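Local coordinates for protein CDP-6-deoxy-L-threo-D-glycero-4-hexulose-3-dehydrase (Yersinia pseudotuberculosis, PDB 3BCX) that probably removes the C3 hydroxyl of CDP-6-deoxy-L-threo-D-glycero-4-hexulose, as a dimeric, vitamin-B6-dependent dehydrase with the aspartate aminotransferase fold, at residues Pro35-Val40 with Thr408-Ile413; Leu81-Gly86 with Gly228-Gln233; Ser88-Ala93 with Ile211-Phe216; Ala219-Met224 with Ser343-Pro348; Phe317-Asp322 with Asp420-Val425. All blocks are in the same frame, centred on the assembly; numbering follows the deposited sequence.

How the contacts relate
The five contacts fall into two groups, as expected of an aspartate aminotransferase fold. Contacts 2 and 3 have centres about 5 Å apart in the large sheet, where strands 228-232 and 211-215 are neighbours and helix 86-96 lies against them. Contacts 1, 4 and 5 gather around the small sheet of strands 347-351 and 408-411: contacts 1 and 4 lie about 8 Å apart between centres, and 1 and 5 about 12 Å. Contact 4 joins the groups: Phe216 O of contact 3 bonds Thr223 and Met224, while Phe345 meets Trp410 of contact 1. Its His220 probably marks the cofactor region. Contact 5 is remote, about 33 Å from contact 2 between centres.

Contact 1. Residues Pro35-Val40 with Thr408-Ile413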
# COMPACT_ATOMS: atom_id res chain seq x y z
N PRO A 35 11.30 -16.84 -19.78
CA PRO A 35 10.87 -15.51 -19.36
C PRO A 35 12.05 -14.65 -18.90
O PRO A 35 13.12 -15.18 -18.59
CB PRO A 35 9.87 -15.81 -18.24
CG PRO A 35 10.39 -17.07 -17.66
CD PRO A 35 10.78 -17.87 -18.88
N PRO A 36 11.87 -13.33 -18.87
CA PRO A 36 12.93 -12.41 -18.45
C PRO A 36 13.13 -12.37 -16.94
O PRO A 36 14.18 -11.93 -16.45
CB PRO A 36 12.44 -11.07 -19.01
CG PRO A 36 10.95 -11.18 -18.81
CD PRO A 36 10.65 -12.59 -19.27
N SER A 37 12.13 -12.83 -16.20
CA SER A 37 12.20 -12.86 -14.74
C SER A 37 11.10 -13.76 -14.22
O SER A 37 10.21 -14.15 -14.98
CB SER A 37 12.03 -11.45 -14.17
OG SER A 37 10.72 -10.97 -14.41
N GLY A 38 11.15 -14.08 -12.94
CA GLY A 38 10.13 -14.94 -12.36
C GLY A 38 10.42 -15.34 -10.92
O GLY A 38 11.50 -15.10 -10.37
N LYS A 39 9.43 -15.97 -10.30
CA LYS A 39 9.55 -16.40 -8.93
C LYS A 39 9.92 -17.87 -8.87
O LYS A 39 9.57 -18.65 -9.76
CB LYS A 39 8.24 -16.17 -8.18
CG LYS A 39 7.11 -17.12 -8.59
CD LYS A 39 5.81 -16.77 -7.87
CE LYS A 39 4.75 -17.85 -8.04
NZ LYS A 39 4.20 -17.95 -9.43
N VAL A 40 10.62 -18.25 -7.81
CA VAL A 40 11.00 -19.64 -7.58
C VAL A 40 10.62 -19.94 -6.13
O VAL A 40 11.35 -19.61 -5.19
CB VAL A 40 12.53 -19.86 -7.77
CG1 VAL A 40 12.90 -21.27 -7.34
CG2 VAL A 40 12.92 -19.62 -9.23
N THR A 408 18.15 -0.32 -26.13
CA THR A 408 18.38 -1.29 -25.06
C THR A 408 17.19 -2.15 -24.68
O THR A 408 16.04 -1.78 -24.88
CB THR A 408 18.88 -0.58 -23.79
OG1 THR A 408 19.96 0.29 -24.13
CG2 THR A 408 19.36 -1.59 -22.76
N PHE A 409 17.49 -3.32 -24.13
CA PHE A 409 16.48 -4.26 -23.65
C PHE A 409 17.22 -5.27 -22.78
O PHE A 409 18.45 -5.31 -22.78
CB PHE A 409 15.77 -4.95 -24.83
CG PHE A 409 16.64 -5.92 -25.59
CD1 PHE A 409 16.62 -7.28 -25.28
CD2 PHE A 409 17.46 -5.48 -26.62
CE1 PHE A 409 17.41 -8.18 -25.98
CE2 PHE A 409 18.25 -6.37 -27.33
CZ PHE A 409 18.23 -7.73 -27.01
N TRP A 410 16.49 -6.06 -21.99
CA TRP A 410 17.15 -7.05 -21.17
C TRP A 410 16.41 -8.38 -21.21
O TRP A 410 15.24 -8.45 -21.58
CB TRP A 410 17.33 -6.57 -19.72
CG TRP A 410 16.08 -6.15 -18.97
CD1 TRP A 410 15.46 -4.92 -19.00
CD2 TRP A 410 15.33 -6.95 -18.05
NE1 TRP A 410 14.38 -4.92 -18.16
CE2 TRP A 410 14.27 -6.14 -17.56
CE3 TRP A 410 15.44 -8.27 -17.59
CZ2 TRP A 410 13.33 -6.62 -16.63
CZ3 TRP A 410 14.51 -8.74 -16.67
CH2 TRP A 410 13.47 -7.91 -16.20
N ILE A 411 17.13 -9.44 -20.87
CA ILE A 411 16.57 -10.78 -20.86
C ILE A 411 16.87 -11.47 -19.52
O ILE A 411 17.64 -10.95 -18.71
CB ILE A 411 17.14 -11.61 -22.04
CG1 ILE A 411 18.67 -11.63 -21.98
CG2 ILE A 411 16.70 -10.99 -23.35
CD1 ILE A 411 19.32 -12.33 -23.15
N GLY A 412 16.28 -12.64 -19.31
CA GLY A 412 16.46 -13.33 -18.04
C GLY A 412 17.74 -14.09 -17.72
O GLY A 412 18.41 -14.63 -18.60
N ILE A 413 18.05 -14.12 -16.44
CA ILE A 413 19.21 -14.83 -15.89
C ILE A 413 18.87 -15.21 -14.46
O ILE A 413 19.76 -15.54 -13.67
CB ILE A 413 20.50 -13.97 -15.89
CG1 ILE A 413 20.19 -12.53 -15.45
CG2 ILE A 413 21.16 -14.02 -17.26
CD1 ILE A 413 19.87 -12.38 -13.97
O HOH W 1 16.52 -12.11 -14.89
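The indole of Trp410 presents its benzo edge to Pro36, joining the loop 35-40 to strand 408-411, an outer strand of the three-stranded antiparallel sheet in the small domain of this aspartate aminotransferase fold. Next to the backbone, Trp410 CB packs against the carbonyl of Phe347 on the adjoining strand. From there the ring swings into the space between the backbone N and the carbonyl carbon (chi1 57°), which aims its six-membered half at the loop. On the pyrrole side NE1 makes a weak hydrogen bond to Leu375 O. Along the other side CE3 is still 4.0 Å from Pro36 O, but CZ3 closes to 3.2 Å of that same oxygen, which lies near the ring plane, so the carbonyl meets the ring edge, where the C-H is probably slightly positive. Pro36 CB adds an apolar touch, 3.9 Å from Trp410 CZ3. At the far corner CH2 reaches Ser37 CB at 4.3 Å and packs against Phe345 CE1, while Tyr280 of the second subunit also borders the indole. The backbones come together two residues further on, where Gly412, without a side chain, lets its CA sit 3.1 Å from Pro36 O. Direct backbone pairing is replaced by one bridging water, which gives a hydrogen to Pro36 O at 2.8 Å and accepts one from Ile413 N at 3.0 Å.

Contact 2. Residues Leu81-Gly86 with Gly228-Gln233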
# COMPACT_ATOMS: atom_id res chain seq x y z
N LEU A 81 11.67 -2.12 7.93
CA LEU A 81 10.22 -1.95 8.02
C LEU A 81 9.58 -2.47 6.74
O LEU A 81 9.94 -2.03 5.65
CB LEU A 81 9.88 -0.46 8.22
CG LEU A 81 10.49 0.21 9.45
CD1 LEU A 81 9.88 1.58 9.66
CD2 LEU A 81 10.21 -0.67 10.67
N THR A 82 8.63 -3.40 6.86
CA THR A 82 7.96 -3.91 5.68
C THR A 82 6.84 -2.96 5.26
O THR A 82 6.25 -2.27 6.10
CB THR A 82 7.34 -5.32 5.90
OG1 THR A 82 6.47 -5.30 7.04
CG2 THR A 82 8.43 -6.36 6.08
N THR A 83 6.57 -2.91 3.96
CA THR A 83 5.52 -2.06 3.42
C THR A 83 4.89 -2.81 2.23
O THR A 83 5.34 -3.90 1.90
CB THR A 83 6.09 -0.67 3.01
OG1 THR A 83 5.02 0.17 2.57
CG2 THR A 83 7.15 -0.80 1.92
N THR A 84 3.87 -2.23 1.60
CA THR A 84 3.15 -2.91 0.51
C THR A 84 3.85 -3.20 -0.81
O THR A 84 3.40 -4.07 -1.57
CB THR A 84 1.85 -2.17 0.16
OG1 THR A 84 2.15 -1.01 -0.63
CG2 THR A 84 1.11 -1.75 1.42
N SER A 85 4.94 -2.50 -1.11
CA SER A 85 5.62 -2.73 -2.37
C SER A 85 6.91 -1.95 -2.43
O SER A 85 7.21 -1.15 -1.55
CB SER A 85 4.73 -2.29 -3.53
OG SER A 85 4.50 -0.88 -3.48
N GLY A 86 7.68 -2.18 -3.49
CA GLY A 86 8.92 -1.45 -3.66
C GLY A 86 8.61 0.02 -3.80
O GLY A 86 9.33 0.88 -3.25
N GLY A 228 7.37 -4.99 0.05
CA GLY A 228 8.64 -4.32 -0.07
C GLY A 228 9.10 -3.95 1.31
O GLY A 228 8.40 -4.22 2.30
N ALA A 229 10.27 -3.33 1.40
CA ALA A 229 10.78 -2.94 2.69
C ALA A 229 11.62 -1.67 2.62
O ALA A 229 12.21 -1.36 1.58
CB ALA A 229 11.61 -4.08 3.29
N VAL A 230 11.64 -0.93 3.73
CA VAL A 230 12.43 0.29 3.86
C VAL A 230 13.40 -0.05 4.99
O VAL A 230 13.00 -0.61 6.00
CB VAL A 230 11.57 1.49 4.30
CG1 VAL A 230 12.45 2.74 4.41
CG2 VAL A 230 10.47 1.73 3.31
N PHE A 231 14.68 0.27 4.82
CA PHE A 231 15.64 -0.03 5.86
C PHE A 231 16.62 1.11 6.09
O PHE A 231 16.89 1.91 5.18
CB PHE A 231 16.36 -1.35 5.57
CG PHE A 231 16.90 -1.46 4.17
CD1 PHE A 231 18.18 -1.01 3.87
CD2 PHE A 231 16.13 -2.04 3.16
CE1 PHE A 231 18.69 -1.13 2.58
CE2 PHE A 231 16.63 -2.16 1.87
CZ PHE A 231 17.92 -1.71 1.57
N THR A 232 17.14 1.19 7.30
CA THR A 232 18.04 2.28 7.66
C THR A 232 18.86 1.92 8.89
O THR A 232 18.60 0.91 9.55
CB THR A 232 17.21 3.56 7.96
OG1 THR A 232 18.08 4.67 8.17
CG2 THR A 232 16.35 3.34 9.21
N GLN A 233 19.84 2.75 9.20
CA GLN A 233 20.68 2.52 10.37
C GLN A 233 20.38 3.55 11.46
O GLN A 233 20.89 3.46 12.58
CB GLN A 233 22.15 2.57 9.95
CG GLN A 233 22.46 1.57 8.83
CD GLN A 233 23.92 1.53 8.44
OE1 GLN A 233 24.80 1.25 9.26
NE2 GLN A 233 24.20 1.81 7.16
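Thr83 lays its CG2 over the peptide of Gly228, 3.7 Å from Gly228 O, where strand 79-83 runs beside strand 228-232. The latter is the single antiparallel strand of the large-domain sheet of the aspartate aminotransferase fold, and 79-83 is an edge strand of that sheet within this chain. With OG1 anti to the backbone N (chi1 -176°), Thr83 turns its hydroxyl to Leu289 O and leaves the methyl for the neighbouring strand. Leu81 and Val230 share that face, both touching Ile241. They form a hydrogen-bonded pair: Leu81 N gives a nearly straight bond to Val230 O (2.8 Å), and Val230 N returns one of equal length to Leu81 O in its carbonyl plane. Thr82 and Ala229 make the non-hydrogen-bonded pair between, where Ala229 CA-H makes a bent contact with Leu81 O (3.2 Å). Beyond Thr83 the chain turns into helix 86-96, whose N-cap Ser85 uses OG to cap Ser88 N and bond Asn288 O of the second subunit; this turn probably belongs to the cofactor phosphate site, as in relatives. The ladder frays there: Thr83 N still bonds Gly228 O at 2.8 Å, whereas Gly228 N meets Thr83 O at 3.0 Å, bent to 138° at the hydrogen.

Contact 3. Residues Ser88-Ala93 with Ile211-Phe216; sequences SANLLA and IGTVSF
Ile211 opens strand 211-215 by setting its two branches against Ala93 of helix 86-96. CG2 touches Ala93 CB at 3.7 Å, and CD1, at the end of the extended branch, comes within 3.4 Å of Ala93 O. Thr213, the next residue to face the helix, fits between two alanines one helical turn apart. Its CG2 lies 3.8 Å from Ala93 CB and 3.6 Å from Ala89 O, and its CB lies 3.8 Å from Ala89 CB. CG2 is placed there by standing anti to the carbonyl carbon, which leaves OG1 between the backbone N and that carbon (chi1 63°), on the side of Asn90. The Asn90 side chain crosses Thr213 at about a right angle. This is helix-on-sheet packing in the large domain of the aspartate aminotransferase fold: helix and strand run almost antiparallel, at 164°, and the small alanines let their axes approach to 7.6 Å. The strand lies inside the sheet, between 228-232 and 187-191, so the helix is seated over its interior and also touches Val230. Val214 points its side chain away from the helix and gives only its carbonyl, with Val214 O 4.2 Å from Ala89 CB. Its backbone pairs with Ala229 on strand 228-232.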
# COMPACT_ATOMS: atom_id res chain seq x y z
N SER A 88 5.97 1.63 -2.62
CA SER A 88 5.57 2.18 -1.34
C SER A 88 6.82 2.42 -0.50
O SER A 88 6.88 3.39 0.28
CB SER A 88 4.62 1.22 -0.63
OG SER A 88 3.39 1.18 -1.34
N ALA A 89 7.82 1.56 -0.66
CA ALA A 89 9.07 1.72 0.08
C ALA A 89 9.73 3.04 -0.33
O ALA A 89 10.11 3.85 0.53
CB ALA A 89 10.01 0.54 -0.19
N ASN A 90 9.86 3.27 -1.63
CA ASN A 90 10.45 4.51 -2.13
C ASN A 90 9.64 5.73 -1.67
O ASN A 90 10.21 6.74 -1.28
CB ASN A 90 10.52 4.49 -3.67
CG ASN A 90 11.62 3.59 -4.20
OD1 ASN A 90 11.60 3.18 -5.36
ND2 ASN A 90 12.60 3.29 -3.36
N LEU A 91 8.31 5.62 -1.70
CA LEU A 91 7.46 6.72 -1.26
C LEU A 91 7.70 7.06 0.21
O LEU A 91 7.81 8.23 0.57
CB LEU A 91 5.98 6.38 -1.47
CG LEU A 91 4.94 7.40 -0.96
CD1 LEU A 91 5.08 8.73 -1.69
CD2 LEU A 91 3.54 6.83 -1.18
N LEU A 92 7.80 6.03 1.05
CA LEU A 92 8.03 6.22 2.48
C LEU A 92 9.43 6.75 2.78
O LEU A 92 9.62 7.53 3.72
CB LEU A 92 7.80 4.91 3.24
CG LEU A 92 6.34 4.44 3.36
CD1 LEU A 92 6.27 3.02 3.92
CD2 LEU A 92 5.57 5.42 4.24
N ALA A 93 10.41 6.34 1.97
CA ALA A 93 11.79 6.78 2.15
C ALA A 93 11.97 8.29 1.95
O ALA A 93 12.48 8.99 2.82
CB ALA A 93 12.70 6.03 1.18
N ILE A 211 18.86 5.90 3.75
CA ILE A 211 17.73 4.98 3.68
C ILE A 211 17.85 4.10 2.44
O ILE A 211 18.32 4.54 1.40
CB ILE A 211 16.37 5.74 3.60
CG1 ILE A 211 16.23 6.71 4.77
CG2 ILE A 211 15.21 4.74 3.62
CD1 ILE A 211 15.04 7.65 4.63
N GLY A 212 17.44 2.84 2.58
CA GLY A 212 17.48 1.89 1.48
C GLY A 212 16.11 1.24 1.29
O GLY A 212 15.39 1.03 2.27
N THR A 213 15.76 0.91 0.05
CA THR A 213 14.47 0.31 -0.26
C THR A 213 14.63 -0.95 -1.11
O THR A 213 15.61 -1.09 -1.84
CB THR A 213 13.58 1.28 -1.07
OG1 THR A 213 14.22 1.56 -2.32
CG2 THR A 213 13.37 2.59 -0.31
N VAL A 214 13.66 -1.86 -1.02
CA VAL A 214 13.70 -3.08 -1.81
C VAL A 214 12.27 -3.55 -2.14
O VAL A 214 11.32 -3.20 -1.44
CB VAL A 214 14.51 -4.20 -1.07
CG1 VAL A 214 13.80 -4.61 0.23
CG2 VAL A 214 14.71 -5.40 -1.99
N SER A 215 12.11 -4.31 -3.23
CA SER A 215 10.80 -4.81 -3.67
C SER A 215 10.67 -6.33 -3.62
O SER A 215 11.63 -7.06 -3.86
CB SER A 215 10.50 -4.33 -5.09
OG SER A 215 9.42 -5.06 -5.67
N PHE A 216 9.46 -6.81 -3.34
CA PHE A 216 9.21 -8.24 -3.27
C PHE A 216 8.12 -8.67 -4.24
O PHE A 216 7.37 -9.61 -3.97
CB PHE A 216 8.83 -8.65 -1.84
CG PHE A 216 9.85 -8.25 -0.82
CD1 PHE A 216 9.46 -7.63 0.37
CD2 PHE A 216 11.21 -8.45 -1.05
CE1 PHE A 216 10.42 -7.22 1.31
CE2 PHE A 216 12.17 -8.05 -0.12
CZ PHE A 216 11.77 -7.44 1.06

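Contact 4. Residues Ala219-Met224 with Ser343-Pro348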
# COMPACT_ATOMS: atom_id res chain seq x y z
N ALA A 219 8.84 -10.60 -9.82
CA ALA A 219 10.00 -10.45 -10.68
C ALA A 219 11.30 -10.63 -9.89
O ALA A 219 12.28 -11.15 -10.41
CB ALA A 219 9.99 -9.09 -11.36
N HIS A 220 11.28 -10.21 -8.63
CA HIS A 220 12.50 -9.75 -7.96
C HIS A 220 13.20 -10.91 -7.26
O HIS A 220 12.72 -12.04 -7.26
CB HIS A 220 12.17 -8.65 -6.95
CG HIS A 220 11.73 -7.37 -7.59
ND1 HIS A 220 10.55 -7.26 -8.31
CD2 HIS A 220 12.29 -6.14 -7.61
CE1 HIS A 220 10.42 -6.02 -8.74
NE2 HIS A 220 11.46 -5.32 -8.34
N HIS A 221 14.35 -10.61 -6.66
CA HIS A 221 15.16 -11.64 -6.00
C HIS A 221 14.33 -12.55 -5.08
O HIS A 221 14.51 -13.77 -5.09
CB HIS A 221 16.30 -10.96 -5.25
CG HIS A 221 17.24 -10.23 -6.16
ND1 HIS A 221 18.45 -10.75 -6.56
CD2 HIS A 221 17.12 -9.03 -6.78
CE1 HIS A 221 19.03 -9.91 -7.40
NE2 HIS A 221 18.25 -8.86 -7.55
N ILE A 222 13.43 -11.96 -4.30
CA ILE A 222 12.52 -12.75 -3.46
C ILE A 222 11.14 -12.11 -3.55
O ILE A 222 11.02 -10.92 -3.84
CB ILE A 222 12.96 -12.85 -1.96
CG1 ILE A 222 13.05 -11.46 -1.33
CG2 ILE A 222 14.27 -13.62 -1.85
CD1 ILE A 222 13.31 -11.50 0.16
N THR A 223 10.10 -12.88 -3.29
CA THR A 223 8.75 -12.36 -3.39
C THR A 223 7.82 -12.67 -2.21
O THR A 223 8.06 -13.58 -1.43
CB THR A 223 8.07 -12.89 -4.67
OG1 THR A 223 6.81 -12.24 -4.86
CG2 THR A 223 7.85 -14.39 -4.55
N MET A 224 6.76 -11.87 -2.12
CA MET A 224 5.70 -12.00 -1.12
C MET A 224 4.42 -11.82 -1.93
O MET A 224 3.33 -11.73 -1.35
CB MET A 224 5.73 -10.86 -0.10
CG MET A 224 6.87 -10.82 0.89
SD MET A 224 6.53 -9.43 1.99
CE MET A 224 8.00 -9.37 3.02
N SER A 343 24.36 -8.29 -7.78
CA SER A 343 23.40 -9.38 -7.87
C SER A 343 22.40 -9.15 -9.00
O SER A 343 21.28 -8.69 -8.76
CB SER A 343 22.66 -9.55 -6.54
OG SER A 343 21.91 -10.75 -6.52
N TRP A 344 22.81 -9.47 -10.22
CA TRP A 344 22.01 -9.16 -11.40
C TRP A 344 20.54 -9.52 -11.30
O TRP A 344 20.16 -10.61 -10.85
CB TRP A 344 22.61 -9.82 -12.65
CG TRP A 344 24.00 -9.34 -12.96
CD1 TRP A 344 25.18 -9.94 -12.61
CD2 TRP A 344 24.35 -8.12 -13.63
NE1 TRP A 344 26.24 -9.17 -13.03
CE2 TRP A 344 25.77 -8.05 -13.65
CE3 TRP A 344 23.62 -7.08 -14.22
CZ2 TRP A 344 26.46 -6.98 -14.24
CZ3 TRP A 344 24.30 -6.01 -14.80
CH2 TRP A 344 25.71 -5.97 -14.80
N PHE A 345 19.71 -8.58 -11.74
CA PHE A 345 18.26 -8.72 -11.76
C PHE A 345 17.87 -9.24 -13.14
O PHE A 345 16.94 -10.04 -13.29
CB PHE A 345 17.63 -7.34 -11.50
CG PHE A 345 16.13 -7.33 -11.53
CD1 PHE A 345 15.44 -7.24 -12.73
CD2 PHE A 345 15.39 -7.39 -10.34
CE1 PHE A 345 14.05 -7.20 -12.76
CE2 PHE A 345 14.00 -7.35 -10.36
CZ PHE A 345 13.32 -7.26 -11.57
N GLY A 346 18.61 -8.77 -14.15
CA GLY A 346 18.37 -9.17 -15.52
C GLY A 346 19.63 -8.96 -16.34
O GLY A 346 20.65 -8.52 -15.82
N PHE A 347 19.57 -9.29 -17.63
CA PHE A 347 20.73 -9.15 -18.51
C PHE A 347 20.48 -8.06 -19.56
O PHE A 347 19.82 -8.31 -20.57
CB PHE A 347 20.98 -10.49 -19.20
CG PHE A 347 22.36 -10.63 -19.77
CD1 PHE A 347 23.42 -11.03 -18.96
CD2 PHE A 347 22.59 -10.41 -21.14
CE1 PHE A 347 24.70 -11.22 -19.50
CE2 PHE A 347 23.86 -10.59 -21.68
CZ PHE A 347 24.92 -11.00 -20.86
N PRO A 348 21.00 -6.85 -19.32
CA PRO A 348 20.84 -5.72 -20.24
C PRO A 348 21.74 -5.75 -21.48
O PRO A 348 22.96 -5.88 -21.38
CB PRO A 348 21.11 -4.51 -19.35
CG PRO A 348 22.19 -5.03 -18.44
CD PRO A 348 21.71 -6.43 -18.10
O HOH W 2 14.94 -11.11 -11.90
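Phe345 sets an edge on one face of the His220 imidazole in a T-shaped pair, the planes at 74° and the centroids 4.9 Å apart. Phe345 CE2 does the touching, off-centre over the imidazole and 3.5 Å from His220 CD2. The phenyl reaches that far because CG stands anti to the backbone N (chi1 178°), stretching it away from its own backbone. The apolar share is smaller: the next ring carbon, Phe345 CZ, meets Ala219 CB at 3.8 Å. In the aspartate aminotransferase fold, the loop between strands 211-215 and 228-232 normally carries the lysine that forms a Schiff base with the cofactor. His220 probably occupies that position, which is consistent with the dehydrase activity. The partner segment 343-348 leads into strand 347-351 of the small domain, so the contact ties the two domains together. His221 makes a short approach of another kind: its CE1, a ring C-H carbon, comes to 2.9 Å from Ser343 O, which lies near the ring plane. CE1 also lies 3.1 Å from Ser343 OG. The orientation of this imidazole is held from elsewhere, by NE2 bonding to Asp194 O. A water completes the set: it donates to Ala219 O at 3.0 Å and to Phe345 O at 2.7 Å, and its oxygen rests over the centre of one face of the Phe345 ring.

Contact 5. Residues Phe317-Asp322 with Asp420-Val425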
# COMPACT_ATOMS: atom_id res chain seq x y z
N PHE A 317 24.51 -15.15 -15.35
CA PHE A 317 25.00 -13.94 -16.00
C PHE A 317 26.31 -14.18 -16.76
O PHE A 317 26.44 -13.86 -17.93
CB PHE A 317 25.22 -12.83 -14.97
CG PHE A 317 25.87 -11.60 -15.53
CD1 PHE A 317 25.10 -10.59 -16.11
CD2 PHE A 317 27.25 -11.45 -15.51
CE1 PHE A 317 25.71 -9.46 -16.67
CE2 PHE A 317 27.87 -10.32 -16.06
CZ PHE A 317 27.09 -9.32 -16.64
N LYS A 318 27.29 -14.75 -16.06
CA LYS A 318 28.59 -15.02 -16.66
C LYS A 318 28.50 -15.99 -17.84
O LYS A 318 29.06 -15.74 -18.91
CB LYS A 318 29.54 -15.58 -15.61
CG LYS A 318 30.89 -15.97 -16.17
CD LYS A 318 31.86 -16.38 -15.08
CE LYS A 318 33.15 -16.91 -15.68
NZ LYS A 318 34.28 -16.76 -14.74
N TYR A 319 27.78 -17.09 -17.64
CA TYR A 319 27.59 -18.11 -18.66
C TYR A 319 26.98 -17.51 -19.92
O TYR A 319 27.46 -17.76 -21.03
CB TYR A 319 26.65 -19.19 -18.13
CG TYR A 319 26.48 -20.38 -19.05
CD1 TYR A 319 27.45 -21.38 -19.11
CD2 TYR A 319 25.35 -20.51 -19.84
CE1 TYR A 319 27.28 -22.49 -19.94
CE2 TYR A 319 25.17 -21.61 -20.68
CZ TYR A 319 26.14 -22.60 -20.71
OH TYR A 319 25.97 -23.70 -21.51
N LEU A 320 25.93 -16.72 -19.75
CA LEU A 320 25.25 -16.08 -20.86
C LEU A 320 26.14 -15.06 -21.57
O LEU A 320 26.18 -15.01 -22.80
CB LEU A 320 23.96 -15.41 -20.39
CG LEU A 320 23.11 -14.76 -21.48
CD1 LEU A 320 22.67 -15.81 -22.49
CD2 LEU A 320 21.90 -14.09 -20.85
N LYS A 321 26.86 -14.26 -20.79
CA LYS A 321 27.74 -13.25 -21.36
C LYS A 321 28.90 -13.86 -22.14
O LYS A 321 29.28 -13.35 -23.19
CB LYS A 321 28.31 -12.33 -20.29
CG LYS A 321 29.20 -11.24 -20.88
CD LYS A 321 29.77 -10.31 -19.84
CE LYS A 321 30.57 -9.21 -20.51
NZ LYS A 321 31.23 -8.31 -19.52
N ASP A 322 29.47 -14.94 -21.62
CA ASP A 322 30.58 -15.59 -22.30
C ASP A 322 30.09 -16.16 -23.63
O ASP A 322 30.71 -15.95 -24.67
CB ASP A 322 31.18 -16.71 -21.44
CG ASP A 322 31.88 -16.18 -20.19
OD1 ASP A 322 32.21 -14.97 -20.17
OD2 ASP A 322 32.12 -16.97 -19.25
N ASP A 420 20.47 -25.06 -20.01
CA ASP A 420 19.77 -25.47 -21.23
C ASP A 420 18.92 -24.30 -21.74
O ASP A 420 18.78 -24.09 -22.95
CB ASP A 420 18.87 -26.68 -20.96
CG ASP A 420 19.64 -27.98 -20.90
OD1 ASP A 420 20.58 -28.08 -20.09
OD2 ASP A 420 19.30 -28.89 -21.68
N HIS A 421 18.34 -23.56 -20.80
CA HIS A 421 17.52 -22.39 -21.11
C HIS A 421 18.37 -21.35 -21.82
O HIS A 421 17.97 -20.80 -22.84
CB HIS A 421 16.97 -21.77 -19.82
CG HIS A 421 15.84 -22.53 -19.20
ND1 HIS A 421 14.55 -22.46 -19.67
CD2 HIS A 421 15.80 -23.35 -18.12
CE1 HIS A 421 13.76 -23.19 -18.91
NE2 HIS A 421 14.50 -23.75 -17.96
N LEU A 422 19.54 -21.09 -21.25
CA LEU A 422 20.47 -20.11 -21.79
C LEU A 422 21.07 -20.53 -23.13
O LEU A 422 21.24 -19.71 -24.03
CB LEU A 422 21.57 -19.83 -20.77
CG LEU A 422 21.08 -19.36 -19.40
CD1 LEU A 422 22.27 -19.12 -18.48
CD2 LEU A 422 20.25 -18.08 -19.56
N ASP A 423 21.41 -21.82 -23.25
CA ASP A 423 21.98 -22.33 -24.49
C ASP A 423 21.01 -22.06 -25.64
O ASP A 423 21.42 -21.66 -26.73
CB ASP A 423 22.24 -23.83 -24.37
CG ASP A 423 23.54 -24.14 -23.64
OD1 ASP A 423 23.70 -25.28 -23.16
OD2 ASP A 423 24.40 -23.23 -23.56
N TYR A 424 19.72 -22.26 -25.38
CA TYR A 424 18.69 -22.02 -26.39
C TYR A 424 18.67 -20.55 -26.80
O TYR A 424 18.60 -20.22 -27.98
CB TYR A 424 17.32 -22.40 -25.83
CG TYR A 424 16.18 -22.09 -26.77
CD1 TYR A 424 15.91 -22.91 -27.85
CD2 TYR A 424 15.36 -20.98 -26.56
CE1 TYR A 424 14.84 -22.65 -28.71
CE2 TYR A 424 14.29 -20.70 -27.42
CZ TYR A 424 14.04 -21.54 -28.49
OH TYR A 424 12.98 -21.31 -29.33
N VAL A 425 18.73 -19.67 -25.80
CA VAL A 425 18.73 -18.24 -26.05
C VAL A 425 19.93 -17.83 -26.90
O VAL A 425 19.78 -17.09 -27.88
CB VAL A 425 18.74 -17.46 -24.72
CG1 VAL A 425 18.99 -15.98 -24.97
CG2 VAL A 425 17.41 -17.65 -24.00
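Leu422 is the main bump: it points from helix 419-432 into the hollow between Tyr319 and Leu320 on helix 293-323. Its branches divide the hollow. CD1 meets the tyrosine ring obliquely, 3.6 Å from Tyr319 CD2, while CD2 turns inward to Leu320 CD1 at a looser 4.4 Å. In return, Leu320 CD1 lies loosely at the mouth of the groove between Leu422 and Val425, neighbours one turn apart, and is 4.4 Å from Val425 CG1. Leu422 CB fills in behind, 4.0 Å from Tyr319 CE2, and the ring crosses the leucine at a slant. The two helices run side by side in the same direction at only 24°, with their axes 10.0 Å apart. In this aspartate aminotransferase fold the C-terminal end of the long helix 293-323 and helix 419-432 pack on the small-domain sheet: Leu320 and Val425 both continue down to Ile411 of strand 408-411. At the opposite, outer rim of the groove the tyrosine spans the gap. With chi1 at -174° the ring is thrown outward, across to helix 419-432, and stacking on His419 supports it. Its hydroxyl there donates to Asp423 OD2 at 2.6 Å, meeting the carboxylate on the syn side and 22° out of its plane. The other carboxylate oxygen, Asp423 OD1, stays at 3.2 Å from Tyr319 OH.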